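Local coordinates for protein purine nucleoside phosphorylase (Schistosoma mansoni, PDB 5KO5) that probably catalyses the reversible phosphorolysis of purine nucleosides such as inosine and guanosine to the free base and ribose 1-phosphate, and here holds cytosine in its pocket, at residues Ala16-Arg21 and Asn54-Pro59; Leu100-Met105 and Val227-His232; Arg124-Gly129 and Ser241-Asn246; Val132-His137 and Val237-Leu242; Ala195-Pro200 and Val219-Val224. All coordinates share one frame; numbering follows the deposited sequence. Where two conformers were deposited one is given.

Along the chain contact 1 closes before the others open; the segments of contact 2 alternate with those of contacts 3 and 4, and contact 5 lies between the two segments of each of these. Contact 1 touches contact 2, centres 15 Å apart, through Ile-19 on Val-104 and Phe-58 on Leu-100. Contact 3 is on the opposite side of the chain's centre, about 37 Å from contact 1 between centres. Contacts 3 and 4 share Ser-241 and Leu-242 and, with contact 5, reach the same mixed sheet. Helix 224-232 starts at Val-224 of contact 5, packs in contact 2 and leads into strand 236-246. Contacts 3 and 5 both touch the bound cytosine, so distant sequence converges on one base pocket.

Contact 1 (Ala16-Arg21 and Asn54-Pro59); sequences ADYIKR and NIPNFP
Tyr-18 and Ile-19 of helix 9-23 pack on the loop 54-59, which joins strands 47-51 and 69-75 and contains a type II beta turn from Ile-55 to Phe-58. Tyr-18 meets Asn-54, Ile-55 and Pro-56, while Ile-19 meets Ile-55 and Phe-58. The phenol of Tyr-18 leaves the helix with CG anti to the backbone N (chi1 177°), which carries the ring across Pro-56 and out to Asn-54. Its root lies against the proline, the two side chains crossing at about a right angle, with CG 3.5 Å from Pro-56 CD. Farther out, the carbonyl O of Asn-54 sits above one face of the phenol, displaced toward the rim and 3.5 Å from Tyr-18 CZ. The ring plane and the Asn-54 amide are inclined by 65°, so the two flat groups do not stack. The end of the buried Ile-19 side chain comes in beside the loop, CD1 meeting Ile-55 CG2 at 4.0 Å. The other branch of Ile-55 turns back within the loop, placing CD1 over the centre of the Phe-58 ring. Ile-50 of strand 47-51 touches Tyr-18, Ile-19 and Ile-55. Phe-58 reaches Leu-100, so the loop also contacts helix 95-108. No direct hydrogen bond crosses the contact. At the outer end a water bridges it, 2.8 Å from Tyr-18 OH and accepting a hydrogen bond from Asn-54 ND2 at 3.2 Å.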
# COMPACT_ATOMS: atom_id res chain seq x y z
N ALA A 16 -19.20 -9.80 -23.51
CA ALA A 16 -20.17 -8.89 -24.10
C ALA A 16 -21.01 -9.58 -25.17
O ALA A 16 -22.22 -9.33 -25.28
CB ALA A 16 -19.45 -7.65 -24.65
N ASP A 17 -20.40 -10.48 -25.95
CA ASP A 17 -21.15 -11.23 -26.95
C ASP A 17 -22.27 -12.04 -26.31
O ASP A 17 -23.40 -12.05 -26.81
CB ASP A 17 -20.21 -12.18 -27.71
CG ASP A 17 -19.35 -11.46 -28.72
OD1 ASP A 17 -19.64 -10.29 -29.02
OD2 ASP A 17 -18.39 -12.08 -29.22
N TYR A 18 -21.97 -12.72 -25.21
CA TYR A 18 -23.00 -13.49 -24.51
C TYR A 18 -24.12 -12.57 -24.04
O TYR A 18 -25.31 -12.87 -24.23
CB TYR A 18 -22.39 -14.24 -23.33
CG TYR A 18 -23.40 -15.00 -22.50
CD1 TYR A 18 -23.80 -16.29 -22.85
CD2 TYR A 18 -23.96 -14.43 -21.35
CE1 TYR A 18 -24.72 -16.98 -22.08
CE2 TYR A 18 -24.88 -15.11 -20.59
CZ TYR A 18 -25.26 -16.39 -20.96
OH TYR A 18 -26.17 -17.07 -20.19
N ILE A 19 -23.76 -11.46 -23.41
CA ILE A 19 -24.75 -10.54 -22.86
C ILE A 19 -25.63 -9.95 -23.95
O ILE A 19 -26.85 -9.84 -23.80
CB ILE A 19 -24.04 -9.44 -22.04
CG1 ILE A 19 -23.36 -10.04 -20.80
CG2 ILE A 19 -25.02 -8.34 -21.65
CD1 ILE A 19 -22.19 -9.21 -20.32
N LYS A 20 -25.02 -9.56 -25.08
CA LYS A 20 -25.80 -8.99 -26.17
C LYS A 20 -26.84 -9.98 -26.69
O LYS A 20 -27.98 -9.60 -26.97
CB LYS A 20 -24.88 -8.53 -27.30
CG LYS A 20 -24.16 -7.22 -27.02
CD LYS A 20 -23.42 -6.68 -28.23
CE LYS A 20 -22.09 -7.39 -28.44
NZ LYS A 20 -21.26 -6.71 -29.46
N ARG A 21 -26.45 -11.25 -26.81
CA ARG A 21 -27.39 -12.27 -27.27
C ARG A 21 -28.56 -12.42 -26.31
O ARG A 21 -29.72 -12.40 -26.71
CB ARG A 21 -26.67 -13.61 -27.40
CG ARG A 21 -25.80 -13.78 -28.63
CD ARG A 21 -24.96 -15.04 -28.47
NE ARG A 21 -25.69 -16.05 -27.70
CZ ARG A 21 -25.12 -16.91 -26.86
NH1 ARG A 21 -25.86 -17.79 -26.21
NH2 ARG A 21 -23.80 -16.87 -26.67
N ASN A 54 -23.25 -17.16 -15.12
CA ASN A 54 -23.58 -17.57 -16.48
C ASN A 54 -22.77 -16.86 -17.56
O ASN A 54 -22.80 -17.30 -18.71
CB ASN A 54 -25.08 -17.35 -16.78
CG ASN A 54 -25.99 -18.23 -15.95
OD1 ASN A 54 -25.56 -19.26 -15.42
ND2 ASN A 54 -27.25 -17.84 -15.84
N ILE A 55 -22.05 -15.79 -17.23
CA ILE A 55 -21.41 -14.94 -18.23
C ILE A 55 -19.98 -15.44 -18.42
O ILE A 55 -19.22 -15.48 -17.44
CB ILE A 55 -21.42 -13.47 -17.82
CG1 ILE A 55 -22.85 -13.00 -17.53
CG2 ILE A 55 -20.77 -12.62 -18.92
CD1 ILE A 55 -22.87 -11.61 -16.90
N PRO A 56 -19.57 -15.77 -19.64
CA PRO A 56 -18.17 -16.18 -19.87
C PRO A 56 -17.19 -15.14 -19.36
O PRO A 56 -17.33 -13.94 -19.62
CB PRO A 56 -18.09 -16.32 -21.40
CG PRO A 56 -19.49 -16.55 -21.84
CD PRO A 56 -20.36 -15.79 -20.88
N ASN A 57 -16.20 -15.60 -18.60
CA ASN A 57 -15.08 -14.83 -18.09
C ASN A 57 -15.44 -13.89 -16.95
O ASN A 57 -14.56 -13.15 -16.51
CB ASN A 57 -14.32 -14.04 -19.17
CG ASN A 57 -13.83 -14.93 -20.28
OD1 ASN A 57 -13.32 -16.02 -20.02
ND2 ASN A 57 -14.00 -14.49 -21.52
N PHE A 58 -16.68 -13.87 -16.47
CA PHE A 58 -16.97 -13.04 -15.32
C PHE A 58 -16.33 -13.64 -14.07
O PHE A 58 -16.16 -14.85 -13.98
CB PHE A 58 -18.48 -12.87 -15.12
CG PHE A 58 -18.97 -11.49 -15.47
CD1 PHE A 58 -18.76 -10.97 -16.74
CD2 PHE A 58 -19.62 -10.70 -14.53
CE1 PHE A 58 -19.20 -9.70 -17.08
CE2 PHE A 58 -20.07 -9.42 -14.86
CZ PHE A 58 -19.85 -8.92 -16.14
N PRO A 59 -15.93 -12.79 -13.12
CA PRO A 59 -15.26 -13.30 -11.91
C PRO A 59 -16.15 -14.20 -11.06
O PRO A 59 -17.35 -13.97 -10.93
CB PRO A 59 -14.88 -12.02 -11.15
CG PRO A 59 -15.69 -10.93 -11.78
CD PRO A 59 -15.96 -11.33 -13.19
O HOH W 1 -28.09 -16.03 -18.39

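Contact 2 (Leu100-Met105 and Val227-His232); sequences LPIRVM and VIIACH
Helices 95-108 and 224-232 run in roughly the same direction here, their local axes 9.4 Å apart at closest approach and crossing at -36°, with Ile-102 and Ala-230 nearest in the backbone. The apolar centre is a meeting of two isoleucines: CG2 of Ile-229 lies 3.6 Å from CB of Ile-102 and also touches Ile-102 CG2. That methyl is anti to the Ile-229 backbone N and reaches the other helix, where the Arg-103 chain passes over it at about a right angle. Extended from CG to NE, the arginine runs beyond this hydrophobic patch to a water. The water lies in the guanidinium plane, accepts from Arg-103 NE at 2.8 Å, donates to Ile-229 O at 2.9 Å, and is bonded in the ring plane to His-232 ND1 at 2.8 Å. Arg-103 NH1 also bonds Ala-7 O, and His-232 NE2 pairs with Asn-153 OD1, tying the polar end to the N-terminal region and a loop. The three-way water joins the two helices through Arg-103, Ile-229 and His-232. Because Asn-153 OD1 is an acceptor, NE2 of His-232 probably carries a proton, and the charge of the nearby arginine would tend to favour a neutral ring.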
# COMPACT_ATOMS: atom_id res chain seq x y z
N LEU A 100 -12.66 -6.42 -15.50
CA LEU A 100 -13.38 -7.04 -16.61
C LEU A 100 -14.82 -6.55 -16.73
O LEU A 100 -15.23 -6.20 -17.85
CB LEU A 100 -13.25 -8.57 -16.58
CG LEU A 100 -13.95 -9.21 -17.79
CD1 LEU A 100 -13.11 -10.30 -18.45
CD2 LEU A 100 -15.31 -9.76 -17.39
N PRO A 101 -15.63 -6.51 -15.66
CA PRO A 101 -17.02 -6.04 -15.85
C PRO A 101 -17.13 -4.63 -16.39
O PRO A 101 -18.05 -4.36 -17.18
CB PRO A 101 -17.61 -6.17 -14.44
CG PRO A 101 -16.85 -7.29 -13.83
CD PRO A 101 -15.43 -7.06 -14.31
N ILE A 102 -16.24 -3.72 -15.98
CA ILE A 102 -16.29 -2.35 -16.49
C ILE A 102 -15.92 -2.32 -17.97
O ILE A 102 -16.52 -1.60 -18.77
CB ILE A 102 -15.37 -1.43 -15.67
CG1 ILE A 102 -15.69 -1.49 -14.18
CG2 ILE A 102 -15.48 -0.01 -16.20
CD1 ILE A 102 -17.12 -1.19 -13.87
N ARG A 103 -14.90 -3.09 -18.34
CA ARG A 103 -14.54 -3.18 -19.75
C ARG A 103 -15.63 -3.83 -20.59
O ARG A 103 -15.82 -3.46 -21.75
CB ARG A 103 -13.19 -3.89 -19.87
CG ARG A 103 -12.10 -2.99 -19.33
CD ARG A 103 -10.71 -3.61 -19.33
NE ARG A 103 -9.75 -2.58 -18.96
CZ ARG A 103 -8.50 -2.81 -18.58
NH1 ARG A 103 -8.04 -4.06 -18.54
NH2 ARG A 103 -7.73 -1.80 -18.23
N VAL A 104 -16.36 -4.79 -20.01
CA VAL A 104 -17.54 -5.32 -20.69
C VAL A 104 -18.58 -4.22 -20.90
O VAL A 104 -19.15 -4.09 -21.98
CB VAL A 104 -18.10 -6.53 -19.92
CG1 VAL A 104 -19.47 -6.94 -20.46
CG2 VAL A 104 -17.11 -7.69 -20.00
N MET A 105 -18.83 -3.41 -19.86
CA MET A 105 -19.71 -2.26 -20.05
C MET A 105 -19.26 -1.41 -21.23
O MET A 105 -20.09 -0.99 -22.04
CB MET A 105 -19.75 -1.39 -18.80
CG MET A 105 -20.51 -2.00 -17.64
SD MET A 105 -20.61 -0.77 -16.33
CE MET A 105 -21.53 -1.69 -15.08
N VAL A 227 -13.70 3.75 -10.88
CA VAL A 227 -13.46 5.04 -11.50
C VAL A 227 -12.25 4.99 -12.41
O VAL A 227 -12.26 5.52 -13.53
CB VAL A 227 -13.30 6.14 -10.43
CG1 VAL A 227 -12.83 7.44 -11.07
CG2 VAL A 227 -14.61 6.36 -9.67
N ILE A 228 -11.17 4.35 -11.95
CA ILE A 228 -9.94 4.32 -12.72
C ILE A 228 -10.11 3.47 -13.97
O ILE A 228 -9.67 3.86 -15.05
CB ILE A 228 -8.78 3.85 -11.83
CG1 ILE A 228 -8.43 4.97 -10.85
CG2 ILE A 228 -7.56 3.43 -12.66
CD1 ILE A 228 -7.42 4.58 -9.76
N ILE A 229 -10.76 2.31 -13.85
CA ILE A 229 -10.97 1.48 -15.04
C ILE A 229 -11.85 2.21 -16.05
O ILE A 229 -11.58 2.20 -17.25
CB ILE A 229 -11.53 0.10 -14.66
CG1 ILE A 229 -10.55 -0.66 -13.77
CG2 ILE A 229 -11.84 -0.71 -15.94
CD1 ILE A 229 -9.13 -0.82 -14.35
N ALA A 230 -12.90 2.88 -15.56
CA ALA A 230 -13.77 3.65 -16.45
C ALA A 230 -13.00 4.78 -17.13
O ALA A 230 -13.08 4.96 -18.35
CB ALA A 230 -14.95 4.21 -15.65
N CYS A 231 -12.23 5.55 -16.34
CA CYS A 231 -11.46 6.66 -16.90
C CYS A 231 -10.46 6.15 -17.93
O CYS A 231 -10.29 6.77 -19.00
CB CYS A 231 -10.74 7.37 -15.75
SG CYS A 231 -9.73 8.79 -16.26
N HIS A 232 -9.83 5.02 -17.65
CA HIS A 232 -8.85 4.45 -18.57
C HIS A 232 -9.47 4.17 -19.94
O HIS A 232 -8.82 4.40 -20.97
CB HIS A 232 -8.28 3.18 -17.92
CG HIS A 232 -7.31 2.43 -18.77
ND1 HIS A 232 -7.67 1.32 -19.50
CD2 HIS A 232 -5.98 2.60 -18.96
CE1 HIS A 232 -6.61 0.84 -20.12
NE2 HIS A 232 -5.57 1.60 -19.82
O HOH W 2 -10.15 0.21 -18.89

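Contact 3 (Arg124-Gly129 and Ser241-Asn246); sequences RKLKSG and SLIANN. With CYT (6-aminopyrimidin-2(1H)-one), chain B.
The C-terminal end of strand 236-246 forms part of the base pocket, and the loop 124-129, leading into strand 131-139, is bonded to the side of it. The bonds step along both segments. Gly-129 N donates to Ile-243 O at 2.8 Å, in the carbonyl plane and nearly straight at 170°. In the conformer described, Ser-128 OG, anti to its own backbone N, reaches Ala-244 O at 2.9 Å from well above the carbonyl plane, missing the lone pairs. Asn-246 ND2 gives a hydrogen to Leu-126 O at 2.9 Å, this time in plane and on a lone pair. The same ND2 bonds Asn-123 O, and OD1 caps Leu-249 N at the start of helix 247-252, so both ends of the amide are fixed. Among apolar groups, Ile-243 CG2 rests on Lys-127 O and its CD1 meets Leu-126 CD1 at 4.2 Å. The CB bond of Asn-245 points away from the loop, and its OD1 accepts from N4 of the cytosine at 2.9 Å. Asn-245 ND2 is bonded to Asp-250 OD2 and Ser-247 OG. These bonds define which end of the amide faces the base, and probably fix OD1 toward the ligand's amino group.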
# COMPACT_ATOMS: atom_id res chain seq x y z
N ARG A 124 -15.69 18.47 8.61
CA ARG A 124 -16.59 18.78 9.71
C ARG A 124 -17.98 19.18 9.25
O ARG A 124 -18.92 19.09 10.04
CB ARG A 124 -16.02 19.92 10.56
CG ARG A 124 -16.10 19.65 12.07
CD ARG A 124 -15.14 18.57 12.55
NE ARG A 124 -14.50 17.81 11.49
CZ ARG A 124 -13.37 18.15 10.89
NH1 ARG A 124 -12.69 19.23 11.27
NH2 ARG A 124 -12.93 17.38 9.91
N LYS A 125 -18.13 19.63 8.01
CA LYS A 125 -19.44 20.07 7.54
C LYS A 125 -20.38 18.90 7.28
O LYS A 125 -21.57 19.13 7.06
CB LYS A 125 -19.28 20.91 6.28
CG LYS A 125 -18.55 22.23 6.51
CD LYS A 125 -18.36 22.95 5.19
CE LYS A 125 -17.73 24.31 5.38
NZ LYS A 125 -17.60 25.03 4.08
N LEU A 126 -19.89 17.67 7.33
CA LEU A 126 -20.65 16.51 6.87
C LEU A 126 -21.36 15.82 8.03
O LEU A 126 -20.73 15.47 9.04
CB LEU A 126 -19.72 15.53 6.16
CG LEU A 126 -19.06 16.07 4.89
CD1 LEU A 126 -18.08 15.05 4.29
CD2 LEU A 126 -20.12 16.48 3.86
N LYS A 127 -22.66 15.62 7.88
CA LYS A 127 -23.51 14.93 8.84
C LYS A 127 -23.97 13.60 8.25
O LYS A 127 -24.03 13.43 7.03
CB LYS A 127 -24.79 15.72 9.13
CG LYS A 127 -24.63 17.06 9.77
CD LYS A 127 -26.02 17.61 10.05
CE LYS A 127 -26.00 19.09 10.38
NZ LYS A 127 -25.46 19.89 9.26
N SER A 128 -24.31 12.67 9.13
CA SER A 128 -24.94 11.43 8.71
C SER A 128 -26.16 11.74 7.85
O SER A 128 -26.99 12.59 8.20
CB SER A 128 -25.37 10.65 9.95
OG SER A 128 -25.96 9.41 9.60
N GLY A 129 -26.27 11.06 6.71
CA GLY A 129 -27.35 11.29 5.78
C GLY A 129 -27.07 12.31 4.69
O GLY A 129 -27.92 12.49 3.81
N SER A 241 -21.18 9.76 -2.67
CA SER A 241 -21.11 9.09 -1.38
C SER A 241 -22.28 9.50 -0.50
O SER A 241 -22.61 10.69 -0.41
CB SER A 241 -19.83 9.46 -0.63
OG SER A 241 -18.69 8.86 -1.21
N LEU A 242 -22.90 8.52 0.14
CA LEU A 242 -23.84 8.78 1.22
C LEU A 242 -23.07 8.68 2.53
O LEU A 242 -22.43 7.66 2.80
CB LEU A 242 -24.98 7.76 1.19
CG LEU A 242 -25.94 7.77 2.39
CD1 LEU A 242 -26.63 9.12 2.54
CD2 LEU A 242 -26.97 6.67 2.21
N ILE A 243 -23.11 9.74 3.33
CA ILE A 243 -22.33 9.80 4.57
C ILE A 243 -23.05 9.01 5.65
O ILE A 243 -24.16 9.37 6.07
CB ILE A 243 -22.08 11.26 5.00
CG1 ILE A 243 -21.37 12.04 3.88
CG2 ILE A 243 -21.33 11.29 6.32
CD1 ILE A 243 -20.05 11.40 3.42
N ALA A 244 -22.43 7.92 6.11
CA ALA A 244 -23.05 7.11 7.15
C ALA A 244 -22.87 7.72 8.54
O ALA A 244 -23.73 7.53 9.41
CB ALA A 244 -22.46 5.69 7.13
N ASN A 245 -21.79 8.45 8.75
CA ASN A 245 -21.41 8.94 10.07
C ASN A 245 -20.29 9.93 9.83
O ASN A 245 -19.64 9.91 8.78
CB ASN A 245 -20.89 7.80 10.95
CG ASN A 245 -19.57 7.24 10.44
OD1 ASN A 245 -19.52 6.65 9.36
ND2 ASN A 245 -18.50 7.45 11.20
N ASN A 246 -20.04 10.79 10.81
CA ASN A 246 -18.85 11.63 10.78
C ASN A 246 -17.82 10.98 11.69
O ASN A 246 -17.98 10.98 12.92
CB ASN A 246 -19.13 13.06 11.20
CG ASN A 246 -17.94 13.94 10.94
OD1 ASN A 246 -16.91 13.78 11.58
ND2 ASN A 246 -18.05 14.83 9.96
N3 CYT B . -16.42 4.01 6.47
C4 CYT B . -17.53 4.43 7.07
N1 CYT B . -17.75 2.97 4.80
C2 CYT B . -16.49 3.26 5.34
O2 CYT B . -15.48 2.83 4.78
N4 CYT B . -17.38 5.14 8.19
C5 CYT B . -18.82 4.14 6.54
C6 CYT B . -18.88 3.41 5.42

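Contact 4 (Val132-His137 and Val237-Leu242); sequences VLIKGH and VLAVSL
Ser-241 O receives the backbone N-H of Val-132 at 2.8 Å, and the return bond from Ser-241 N to Val-132 O is 2.9 Å long. This reciprocal couple makes Val-132 and Ser-241 an antiparallel hydrogen-bonded pair where strands 131-139 and 236-246 join in the central mixed sheet of the phosphorylase fold. Leu-133 and Val-240 follow as a non-hydrogen-bonded pair, their side chains running alongside each other in the same direction, with Leu-133 CD2 3.7 Å from Val-240 CG2. Helix 170-182 covers that face, Ala-176 touching Leu-133. Ile-134 N then donates to Ala-239 O at 2.9 Å, almost in line with the carbonyl. The strands cross at 132° and diverge beyond this bond, where a water accepts from Ala-239 N and lies 2.8 Å from Ile-134 O, to which it may donate. The face bearing Val-132 and Ser-241 is occupied by Ile-134 as well. Its CG1 branch, anti to the carbonyl carbon (chi1 -63°), extends across the neighbouring strand so that CD1 touches both Ala-239 CB, at 3.8 Å, and the serine hydroxyl. That hydroxyl has its polar partner in Asn-117 OD1 of strand 112-121, on the next strand of the sheet. The methyl packs beside an oxygen already bonded to Asn-117, Ile-134 CD1 being 3.4 Å from Ser-241 OG.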
# COMPACT_ATOMS: atom_id res chain seq x y z
N VAL A 132 -22.26 13.42 -0.82
CA VAL A 132 -21.07 14.10 -1.32
C VAL A 132 -20.86 13.73 -2.78
O VAL A 132 -20.66 12.56 -3.12
CB VAL A 132 -19.83 13.77 -0.47
CG1 VAL A 132 -18.60 14.45 -1.07
CG2 VAL A 132 -20.05 14.23 0.97
N LEU A 133 -20.92 14.74 -3.66
CA LEU A 133 -20.50 14.57 -5.04
C LEU A 133 -18.98 14.48 -5.04
O LEU A 133 -18.30 15.42 -4.62
CB LEU A 133 -20.96 15.75 -5.89
CG LEU A 133 -22.45 16.08 -5.80
CD1 LEU A 133 -22.78 17.32 -6.63
CD2 LEU A 133 -23.30 14.89 -6.23
N ILE A 134 -18.44 13.36 -5.49
CA ILE A 134 -16.99 13.17 -5.44
C ILE A 134 -16.34 13.92 -6.59
O ILE A 134 -16.71 13.75 -7.75
CB ILE A 134 -16.65 11.68 -5.45
CG1 ILE A 134 -17.22 11.03 -4.20
CG2 ILE A 134 -15.11 11.49 -5.51
CD1 ILE A 134 -17.18 9.52 -4.22
N LYS A 135 -15.38 14.78 -6.26
CA LYS A 135 -14.71 15.60 -7.27
C LYS A 135 -13.25 15.23 -7.47
O LYS A 135 -12.60 15.79 -8.36
CB LYS A 135 -14.84 17.09 -6.95
CG LYS A 135 -14.17 17.52 -5.65
CD LYS A 135 -14.36 19.02 -5.43
CE LYS A 135 -13.91 19.45 -4.04
NZ LYS A 135 -12.44 19.39 -3.88
N GLY A 136 -12.72 14.31 -6.67
CA GLY A 136 -11.34 13.88 -6.77
C GLY A 136 -11.11 12.83 -5.72
O GLY A 136 -11.99 12.53 -4.91
N HIS A 137 -9.90 12.26 -5.72
CA HIS A 137 -9.65 11.18 -4.76
C HIS A 137 -8.20 11.13 -4.31
O HIS A 137 -7.30 11.67 -4.96
CB HIS A 137 -10.12 9.81 -5.27
CG HIS A 137 -9.35 9.27 -6.44
ND1 HIS A 137 -9.97 8.80 -7.57
CD2 HIS A 137 -8.02 9.06 -6.63
CE1 HIS A 137 -9.07 8.34 -8.42
NE2 HIS A 137 -7.87 8.49 -7.87
N VAL A 237 -17.73 9.49 -15.43
CA VAL A 237 -18.16 8.97 -14.14
C VAL A 237 -18.81 10.07 -13.31
O VAL A 237 -18.30 11.20 -13.26
CB VAL A 237 -16.98 8.37 -13.34
CG1 VAL A 237 -17.44 7.97 -11.94
CG2 VAL A 237 -16.40 7.18 -14.06
N LEU A 238 -19.92 9.73 -12.65
CA LEU A 238 -20.47 10.48 -11.53
C LEU A 238 -20.46 9.53 -10.34
O LEU A 238 -21.00 8.43 -10.44
CB LEU A 238 -21.92 10.89 -11.81
CG LEU A 238 -22.61 11.52 -10.60
CD1 LEU A 238 -22.00 12.88 -10.26
CD2 LEU A 238 -24.10 11.65 -10.85
N ALA A 239 -19.84 9.95 -9.24
CA ALA A 239 -19.76 9.12 -8.04
C ALA A 239 -20.27 9.93 -6.87
O ALA A 239 -19.84 11.07 -6.67
CB ALA A 239 -18.31 8.69 -7.78
N VAL A 240 -21.19 9.35 -6.10
CA VAL A 240 -21.84 10.04 -4.99
C VAL A 240 -21.71 9.18 -3.74
O VAL A 240 -22.07 8.00 -3.76
CB VAL A 240 -23.33 10.31 -5.30
CG1 VAL A 240 -24.01 10.97 -4.10
CG2 VAL A 240 -23.45 11.16 -6.55
N SER A 241 -21.18 9.76 -2.67
CA SER A 241 -21.11 9.09 -1.38
C SER A 241 -22.28 9.50 -0.50
O SER A 241 -22.61 10.69 -0.41
CB SER A 241 -19.83 9.46 -0.63
OG SER A 241 -18.69 8.86 -1.21
N LEU A 242 -22.90 8.52 0.14
CA LEU A 242 -23.84 8.78 1.22
C LEU A 242 -23.07 8.68 2.53
O LEU A 242 -22.43 7.66 2.80
CB LEU A 242 -24.98 7.76 1.19
CG LEU A 242 -25.94 7.77 2.39
CD1 LEU A 242 -26.63 9.12 2.54
CD2 LEU A 242 -26.97 6.67 2.21
O HOH W 3 -18.57 12.50 -9.35

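Contact 5 (Ala195-Pro200 and Val219-Val224); sequences AFNGGP and VGMSTV. With CYT (6-aminopyrimidin-2(1H)-one), chain B.
Phe-196 and Met-221 fill the close-packed part of the contact, whereas a water bridges the segments beside them. The phenyl ring, with CG anti to the backbone N (chi1 179°), has Gly-220 O at its edge and in its plane. Its CE1 approaches Met-221 O to 3.5 Å, and its CD2 side crosses Val-224 obliquely, 3.8 Å from CB. Backbone bonds hold the strands together beside it: Gly-220 N donates to Ala-195 O at 3.0 Å, and Asn-197 N to Gly-220 O at 2.9 Å. They belong to the parallel pairing of strands 189-196 and 218-220, the two strands of a beta-alpha-beta unit whose helix 205-213 packs on Ala-195 and Val-219. Beyond the strand ends, Met-221 stretches its extended chain along Gly-198 and Gly-199. SD lies 3.9 Å from Gly-199 CA, and CE is poised between Pro-200 O and the cytosine, 3.5 Å from ligand O2. Gly-220 CA also touches that oxygen, so this part of the pocket meets O2 with carbon atoms. Asn-197 ND2 is bonded to Thr-201 O, and its OD1 takes a weak bond from Gly-199 N. On the looser side, the water sits at the edge of the Phe-196 ring and donates to both Gly-198 O and Met-221 O, at 2.8 Å from the former. Leu-145 and Phe-161 of the third subunit pack on Phe-196 and Met-221, respectively.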
# COMPACT_ATOMS: atom_id res chain seq x y z
N ALA A 195 -11.13 9.57 0.02
CA ALA A 195 -9.96 8.75 0.31
C ALA A 195 -10.36 7.29 0.20
O ALA A 195 -11.33 6.87 0.83
CB ALA A 195 -9.45 9.01 1.72
N PHE A 196 -9.58 6.51 -0.56
CA PHE A 196 -9.81 5.08 -0.70
C PHE A 196 -8.97 4.35 0.35
O PHE A 196 -7.73 4.34 0.26
CB PHE A 196 -9.45 4.65 -2.12
CG PHE A 196 -9.62 3.17 -2.41
CD1 PHE A 196 -10.47 2.35 -1.67
CD2 PHE A 196 -8.89 2.60 -3.46
CE1 PHE A 196 -10.59 0.99 -1.97
CE2 PHE A 196 -9.01 1.23 -3.77
CZ PHE A 196 -9.88 0.43 -3.02
N ASN A 197 -9.65 3.81 1.37
CA ASN A 197 -9.09 2.86 2.33
C ASN A 197 -9.39 1.46 1.84
O ASN A 197 -10.56 1.09 1.72
CB ASN A 197 -9.78 3.07 3.68
CG ASN A 197 -9.52 1.95 4.67
OD1 ASN A 197 -8.47 1.31 4.62
ND2 ASN A 197 -10.46 1.73 5.59
N GLY A 198 -8.36 0.68 1.54
CA GLY A 198 -8.59 -0.66 1.05
C GLY A 198 -9.53 -1.47 1.93
O GLY A 198 -10.30 -2.29 1.44
N GLY A 199 -9.45 -1.28 3.25
CA GLY A 199 -10.35 -2.00 4.15
C GLY A 199 -9.92 -3.43 4.40
O GLY A 199 -8.85 -3.86 3.96
N PRO A 200 -10.76 -4.24 5.05
CA PRO A 200 -12.17 -3.98 5.37
C PRO A 200 -12.40 -3.45 6.78
O PRO A 200 -13.56 -3.27 7.17
CB PRO A 200 -12.80 -5.36 5.25
CG PRO A 200 -11.68 -6.29 5.74
CD PRO A 200 -10.40 -5.66 5.21
N VAL A 219 -14.16 9.06 3.41
CA VAL A 219 -13.33 7.86 3.29
C VAL A 219 -14.23 6.64 3.08
O VAL A 219 -15.29 6.53 3.69
CB VAL A 219 -12.38 7.68 4.51
CG1 VAL A 219 -13.17 7.54 5.82
CG2 VAL A 219 -11.45 6.49 4.32
N GLY A 220 -13.81 5.74 2.19
CA GLY A 220 -14.56 4.52 2.01
C GLY A 220 -13.69 3.48 1.33
O GLY A 220 -12.52 3.73 1.04
N MET A 221 -14.30 2.33 1.06
CA MET A 221 -13.57 1.12 0.67
C MET A 221 -13.86 0.68 -0.77
O MET A 221 -13.63 -0.48 -1.11
CB MET A 221 -13.86 -0.03 1.63
CG MET A 221 -13.66 0.30 3.09
SD MET A 221 -14.18 -1.09 4.11
CE MET A 221 -14.14 -0.30 5.72
N SER A 222 -14.34 1.58 -1.61
CA SER A 222 -14.75 1.15 -2.94
C SER A 222 -14.51 2.30 -3.91
O SER A 222 -13.78 3.25 -3.60
CB SER A 222 -16.23 0.74 -2.93
OG SER A 222 -17.05 1.88 -2.75
N THR A 223 -15.13 2.18 -5.08
CA THR A 223 -15.38 3.27 -6.02
C THR A 223 -14.16 3.66 -6.84
O THR A 223 -14.22 3.65 -8.07
CB THR A 223 -16.00 4.46 -5.30
OG1 THR A 223 -17.26 4.04 -4.74
CG2 THR A 223 -16.25 5.61 -6.26
N VAL A 224 -13.05 3.99 -6.19
CA VAL A 224 -11.83 4.40 -6.88
C VAL A 224 -11.35 3.37 -7.90
O VAL A 224 -10.97 3.76 -9.02
CB VAL A 224 -10.75 4.83 -5.87
CG1 VAL A 224 -9.38 4.98 -6.54
CG2 VAL A 224 -11.16 6.14 -5.19
N3 CYT B . -16.42 4.01 6.47
C4 CYT B . -17.53 4.43 7.07
N1 CYT B . -17.75 2.97 4.80
C2 CYT B . -16.49 3.26 5.34
O2 CYT B . -15.48 2.83 4.78
N4 CYT B . -17.38 5.14 8.19
C5 CYT B . -18.82 4.14 6.54
C6 CYT B . -18.88 3.41 5.42
O HOH W 4 -11.55 -2.51 -1.04